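Local coordinates for protein tumor necrosis factor receptor superfamily member 16 (PDB 4F42) that probably relays neurotrophin signals inside the cell as the death domain of the low-affinity neurotrophin receptor p75NTR, at residues A[26-29]-A[30-34]; A[66-69]-A[70-73]. One frame throughout, in Å; residues are numbered along the deposited sequence.

Interaction 1: A[26-29]-A[30-34]; sequences RHLA and GELGY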
ATOM      1  N   ARG A  26       7.077   3.967  -1.063  1.00 21.53           N
ATOM      2  CA  ARG A  26       7.895   3.898  -2.282  1.00 21.63           C
ATOM      3  C   ARG A  26       8.407   2.475  -2.547  1.00 21.13           C
ATOM      4  O   ARG A  26       8.315   1.976  -3.665  1.00 21.51           O
ATOM      5  CB  ARG A  26       9.057   4.898  -2.221  1.00 21.43           C
ATOM      6  CG  ARG A  26       8.620   6.349  -1.955  1.00 22.87           C
ATOM      7  CD  ARG A  26       9.789   7.327  -2.021  1.00 24.87           C
ATOM      8  NE  ARG A  26      10.430   7.248  -3.334  1.00 28.89           N
ATOM      9  CZ  ARG A  26      10.221   8.102  -4.337  1.00 29.59           C
ATOM     10  NH1 ARG A  26       9.404   9.144  -4.186  1.00 29.45           N
ATOM     11  NH2 ARG A  26      10.844   7.917  -5.492  1.00 29.46           N
ATOM     12  N   HIS A  27       8.922   1.820  -1.512  1.00 20.65           N
ATOM     13  CA  HIS A  27       9.427   0.451  -1.634  1.00 20.22           C
ATOM     14  C   HIS A  27       8.295  -0.481  -2.064  1.00 19.87           C
ATOM     15  O   HIS A  27       8.457  -1.293  -2.979  1.00 19.37           O
ATOM     16  CB  HIS A  27      10.065  -0.022  -0.314  1.00 20.10           C
ATOM     17  CG  HIS A  27      10.995   0.983   0.306  1.00 19.79           C
ATOM     18  ND1 HIS A  27      11.135   1.126   1.669  1.00 19.11           N
ATOM     19  CD2 HIS A  27      11.812   1.909  -0.255  1.00 18.19           C
ATOM     20  CE1 HIS A  27      12.011   2.084   1.921  1.00 18.92           C
ATOM     21  NE2 HIS A  27      12.438   2.572   0.770  1.00 17.70           N
ATOM     22  N   LEU A  28       7.143  -0.326  -1.416  1.00 19.55           N
ATOM     23  CA  LEU A  28       5.948  -1.112  -1.730  1.00 19.33           C
ATOM     24  C   LEU A  28       5.457  -0.871  -3.152  1.00 19.26           C
ATOM     25  O   LEU A  28       5.154  -1.820  -3.879  1.00 19.65           O
ATOM     26  CB  LEU A  28       4.836  -0.814  -0.725  1.00 19.16           C
ATOM     27  CG  LEU A  28       3.447  -1.381  -0.983  1.00 19.28           C
ATOM     28  CD1 LEU A  28       3.471  -2.895  -0.887  1.00 19.33           C
ATOM     29  CD2 LEU A  28       2.482  -0.801   0.027  1.00 19.44           C
ATOM     30  N   ALA A  29       5.380   0.396  -3.548  1.00 19.16           N
ATOM     31  CA  ALA A  29       4.945   0.741  -4.888  1.00 19.08           C
ATOM     32  C   ALA A  29       5.830   0.059  -5.934  1.00 19.08           C
ATOM     33  O   ALA A  29       5.322  -0.482  -6.912  1.00 19.28           O
ATOM     34  CB  ALA A  29       4.940   2.225  -5.073  1.00 19.16           C
ATOM     35  N   GLY A  30       7.145   0.065  -5.709  1.00 18.76           N
ATOM     36  CA  GLY A  30       8.081  -0.664  -6.564  1.00 18.27           C
ATOM     37  C   GLY A  30       7.661  -2.112  -6.750  1.00 18.20           C
ATOM     38  O   GLY A  30       7.593  -2.604  -7.875  1.00 18.09           O
ATOM     39  N   GLU A  31       7.359  -2.780  -5.634  1.00 18.02           N
ATOM     40  CA  GLU A  31       6.899  -4.171  -5.619  1.00 17.85           C
ATOM     41  C   GLU A  31       5.560  -4.364  -6.343  1.00 17.88           C
ATOM     42  O   GLU A  31       5.333  -5.391  -6.986  1.00 17.80           O
ATOM     43  CB  GLU A  31       6.818  -4.674  -4.171  1.00 17.81           C
ATOM     44  CG  GLU A  31       6.346  -6.113  -3.980  1.00 17.34           C
ATOM     45  CD  GLU A  31       7.188  -7.158  -4.716  1.00 18.41           C
ATOM     46  OE1 GLU A  31       8.411  -6.946  -4.925  1.00 18.26           O
ATOM     47  OE2 GLU A  31       6.616  -8.214  -5.072  1.00 17.03           O
ATOM     48  N   LEU A  32       4.681  -3.372  -6.241  1.00 18.23           N
ATOM     49  CA  LEU A  32       3.381  -3.422  -6.917  1.00 18.41           C
ATOM     50  C   LEU A  32       3.491  -3.126  -8.425  1.00 18.94           C
ATOM     51  O   LEU A  32       2.507  -3.232  -9.169  1.00 19.19           O
ATOM     52  CB  LEU A  32       2.379  -2.497  -6.224  1.00 18.07           C
ATOM     53  CG  LEU A  32       2.014  -2.798  -4.764  1.00 16.96           C
ATOM     54  CD1 LEU A  32       1.185  -1.662  -4.206  1.00 15.40           C
ATOM     55  CD2 LEU A  32       1.260  -4.109  -4.640  1.00 16.27           C
ATOM     56  N   GLY A  33       4.695  -2.780  -8.869  1.00 19.28           N
ATOM     57  CA  GLY A  33       4.997  -2.658 -10.293  1.00 19.86           C
ATOM     58  C   GLY A  33       5.017  -1.245 -10.863  1.00 20.15           C
ATOM     59  O   GLY A  33       4.967  -1.079 -12.079  1.00 20.65           O
ATOM     60  N   TYR A  34       5.091  -0.240  -9.991  1.00 19.91           N
ATOM     61  CA  TYR A  34       5.156   1.160 -10.390  1.00 19.87           C
ATOM     62  C   TYR A  34       6.591   1.592 -10.673  1.00 20.15           C
ATOM     63  O   TYR A  34       7.482   1.338  -9.871  1.00 20.33           O
ATOM     64  CB  TYR A  34       4.593   2.045  -9.276  1.00 19.77           C
ATOM     65  CG  TYR A  34       3.101   1.980  -9.102  1.00 19.24           C
ATOM     66  CD1 TYR A  34       2.271   2.849  -9.796  1.00 19.41           C
ATOM     67  CD2 TYR A  34       2.516   1.056  -8.229  1.00 19.92           C
ATOM     68  CE1 TYR A  34       0.894   2.805  -9.643  1.00 20.10           C
ATOM     69  CE2 TYR A  34       1.125   0.994  -8.070  1.00 19.41           C
ATOM     70  CZ  TYR A  34       0.330   1.880  -8.778  1.00 20.09           C
ATOM     71  OH  TYR A  34      -1.027   1.849  -8.651  1.00 21.07           O
TER

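Interaction 2: A[66-69]-A[70-73]; sequences ALLA and ALRR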
ATOM      1  N   ALA A  66      -3.098  -9.540  -1.570  1.00 20.72           N
ATOM      2  CA  ALA A  66      -2.123  -9.102  -2.561  1.00 20.47           C
ATOM      3  C   ALA A  66      -1.216  -8.033  -1.967  1.00 20.45           C
ATOM      4  O   ALA A  66      -0.008  -8.015  -2.214  1.00 20.48           O
ATOM      5  CB  ALA A  66      -2.817  -8.571  -3.799  1.00 20.69           C
ATOM      6  N   LEU A  67      -1.802  -7.140  -1.180  1.00 20.39           N
ATOM      7  CA  LEU A  67      -1.022  -6.115  -0.496  1.00 20.31           C
ATOM      8  C   LEU A  67      -0.090  -6.748   0.535  1.00 19.95           C
ATOM      9  O   LEU A  67       1.116  -6.462   0.556  1.00 20.26           O
ATOM     10  CB  LEU A  67      -1.934  -5.090   0.178  1.00 20.44           C
ATOM     11  CG  LEU A  67      -1.225  -4.028   1.015  1.00 21.05           C
ATOM     12  CD1 LEU A  67      -0.217  -3.260   0.173  1.00 22.95           C
ATOM     13  CD2 LEU A  67      -2.244  -3.087   1.617  1.00 22.07           C
ATOM     14  N   LEU A  68      -0.662  -7.600   1.383  1.00 18.85           N
ATOM     15  CA  LEU A  68       0.100  -8.325   2.391  1.00 17.88           C
ATOM     16  C   LEU A  68       1.235  -9.136   1.748  1.00 17.18           C
ATOM     17  O   LEU A  68       2.371  -9.092   2.232  1.00 17.43           O
ATOM     18  CB  LEU A  68      -0.842  -9.194   3.235  1.00 17.73           C
ATOM     19  CG  LEU A  68      -1.386  -8.660   4.577  1.00 17.91           C
ATOM     20  CD1 LEU A  68      -1.533  -7.146   4.668  1.00 17.66           C
ATOM     21  CD2 LEU A  68      -2.678  -9.334   5.021  1.00 16.62           C
ATOM     22  N   ALA A  69       0.943  -9.834   0.648  1.00 16.18           N
ATOM     23  CA  ALA A  69       1.971 -10.555  -0.130  1.00 15.87           C
ATOM     24  C   ALA A  69       3.116  -9.635  -0.578  1.00 15.85           C
ATOM     25  O   ALA A  69       4.291  -9.981  -0.422  1.00 15.57           O
ATOM     26  CB  ALA A  69       1.359 -11.238  -1.338  1.00 15.45           C
ATOM     27  N   ALA A  70       2.760  -8.468  -1.129  1.00 15.81           N
ATOM     28  CA  ALA A  70       3.743  -7.456  -1.547  1.00 15.91           C
ATOM     29  C   ALA A  70       4.662  -7.034  -0.406  1.00 15.75           C
ATOM     30  O   ALA A  70       5.856  -6.830  -0.615  1.00 16.37           O
ATOM     31  CB  ALA A  70       3.049  -6.241  -2.150  1.00 15.67           C
ATOM     32  N   LEU A  71       4.107  -6.929   0.797  1.00 15.30           N
ATOM     33  CA  LEU A  71       4.866  -6.505   1.968  1.00 15.11           C
ATOM     34  C   LEU A  71       5.857  -7.558   2.441  1.00 15.45           C
ATOM     35  O   LEU A  71       6.989  -7.219   2.781  1.00 16.10           O
ATOM     36  CB  LEU A  71       3.934  -6.082   3.109  1.00 14.57           C
ATOM     37  CG  LEU A  71       3.172  -4.768   2.923  1.00 14.25           C
ATOM     38  CD1 LEU A  71       2.007  -4.653   3.928  1.00 14.65           C
ATOM     39  CD2 LEU A  71       4.107  -3.557   3.034  1.00 12.78           C
ATOM     40  N   ARG A  72       5.440  -8.819   2.486  1.00 15.64           N
ATOM     41  CA  ARG A  72       6.363  -9.919   2.759  1.00 16.28           C
ATOM     42  C   ARG A  72       7.545  -9.888   1.792  1.00 16.80           C
ATOM     43  O   ARG A  72       8.676 -10.119   2.188  1.00 16.90           O
ATOM     44  CB  ARG A  72       5.664 -11.278   2.635  1.00 16.11           C
ATOM     45  CG  ARG A  72       4.603 -11.573   3.713  1.00 16.87           C
ATOM     46  CD  ARG A  72       4.077 -13.024   3.656  1.00 16.03           C
ATOM     47  NE  ARG A  72       3.453 -13.343   2.373  1.00 16.28           N
ATOM     48  CZ  ARG A  72       4.099 -13.867   1.334  1.00 16.23           C
ATOM     49  NH1 ARG A  72       5.384 -14.159   1.425  1.00 16.25           N
ATOM     50  NH2 ARG A  72       3.454 -14.106   0.200  1.00 17.25           N
ATOM     51  N   ARG A  73       7.273  -9.584   0.526  1.00 17.51           N
ATOM     52  CA  ARG A  73       8.289  -9.637  -0.519  1.00 18.35           C
ATOM     53  C   ARG A  73       9.359  -8.557  -0.421  1.00 18.29           C
ATOM     54  O   ARG A  73      10.491  -8.790  -0.823  1.00 18.27           O
ATOM     55  CB  ARG A  73       7.645  -9.644  -1.902  1.00 18.53           C
ATOM     56  CG  ARG A  73       7.148 -11.009  -2.284  1.00 20.11           C
ATOM     57  CD  ARG A  73       5.869 -10.906  -3.065  1.00 23.54           C
ATOM     58  NE  ARG A  73       5.544 -12.153  -3.735  1.00 26.43           N
ATOM     59  CZ  ARG A  73       4.532 -12.303  -4.580  1.00 29.61           C
ATOM     60  NH1 ARG A  73       3.738 -11.269  -4.847  1.00 30.32           N
ATOM     61  NH2 ARG A  73       4.310 -13.483  -5.159  1.00 29.79           N
TER

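Interaction 1: A[26-29]-A[30-34]
Tyr34 doubles back onto Ala29 where helix 24-32 runs out, and its backbone N gives Ala29 O a nearly straight hydrogen bond (3.1 Å, 167°). Gly33 makes the turn with positive phi. A second bond, Gly33 N to Gly30 O at 3.1 Å, completes a Schellman motif, and any CB at Gly33 would jam against the carbonyl O of Leu32. With CG anti to its own carbonyl carbon (chi1 -72°), the Tyr34 ring presents an edge to the same Ala29 O, which lies near the ring plane, 3.5 Å from CD2. That CD2 also meets the methyl of Ala29, CB to CD2 4.1 Å. Beyond the turn, Tyr34 OH is hydrogen-bonded to Ser55 OG of helix 48-56.

One turn apart on the helix, Leu28 and Leu32 lay their branches across each other. Leu32 CD1 comes 3.9 Å from Leu28 CG, while Leu32 CG stands 4.1 Å from Leu28 CD1. Replacing Leu32 with alanine would probably leave the Leu28 branch without this neighbour and open a gap toward Ala70 and Trp56. Underneath, Leu32 N bonds to Leu28 O at 2.9 Å. The turning backbone thus provides one N-H for Ala29 O and one for Gly30 O, while Tyr34 carbon shields Ala29 O and Leu32 CG packs beside Leu28 O.

Interaction 2: A[66-69]-A[70-73]
Helix 64-73 of the death domain carries a leucine pair, Leu68 and Leu71, on one flank and, on another, an alanine with two arginines round it, Arg72 over the carbonyl O of Ala69 and Arg73 over its methyl. Leu68 also belongs to a pocket that holds 5-mercapto-2-nitro-benzoic acid, about 4 Å from its side chain. Its chi1 of -95° lies away from a staggered position. Leu68 CD1 and Leu67 CG both come 4.4 Å from Leu71 CD1. Leu71 continues onto Ile79 and Val80 of helix 77-84, whereas Leu67 and the small Ala70 turn to Leu28 of helix 24-32.

The backbone beneath is regular. Leu68 O receives a straight bond from Arg72 N (3.1 Å, 168°) and a weak one from Leu71 N, so one carbonyl serves two donors. Ala70 CB rests 3.3 Å from Leu67 O.

Around Ala69 the two arginines behave differently. Arg72 bends at chi3 (-60°), which brings its guanidinium back along the helix until one face of it lies over Ala69 O, which sits 4.2 Å from the plane of the group, with NH2 3.9 Å from Ala69 CB. Arg73 comes past the same carbonyl with its aliphatic part, CD 3.2 Å from Ala69 O, and sets a guanidinium face over the Ala69 methyl. Arg73 N bonds to Ala69 O at 3.2 Å, and its side chain also packs against Glu31 of helix 24-32.

The face of Arg72 over Ala69 O is likely to be mildly favoured by the partial negative charge of that oxygen, whereas Arg73 packs there through its carbon chain; the small Ala69 methyl lets Arg73 lay its guanidinium over it while Arg72 NH2 comes alongside.

In the fold
Following the chain from its N terminus, interaction 1 finishes helix 24-32 and the turn after it; helices 36-41 and 48-56 come next, and interaction 2 then takes up nearly all of helix 64-73. Neither closes a long loop, since each lies along one unbroken stretch, and the two run in series without nesting or crossing. They nevertheless meet in space, with centres about 10 Å apart. Leu28 CD1 packs on Ala70 CB at 3.6 Å, and Glu31 OE2 lies 3.4 Å from Arg73 CD. Interaction 1 also faces helices 36-41 and 48-56, and interaction 2 faces helix 77-84, so together they link early and late helices of the bundle.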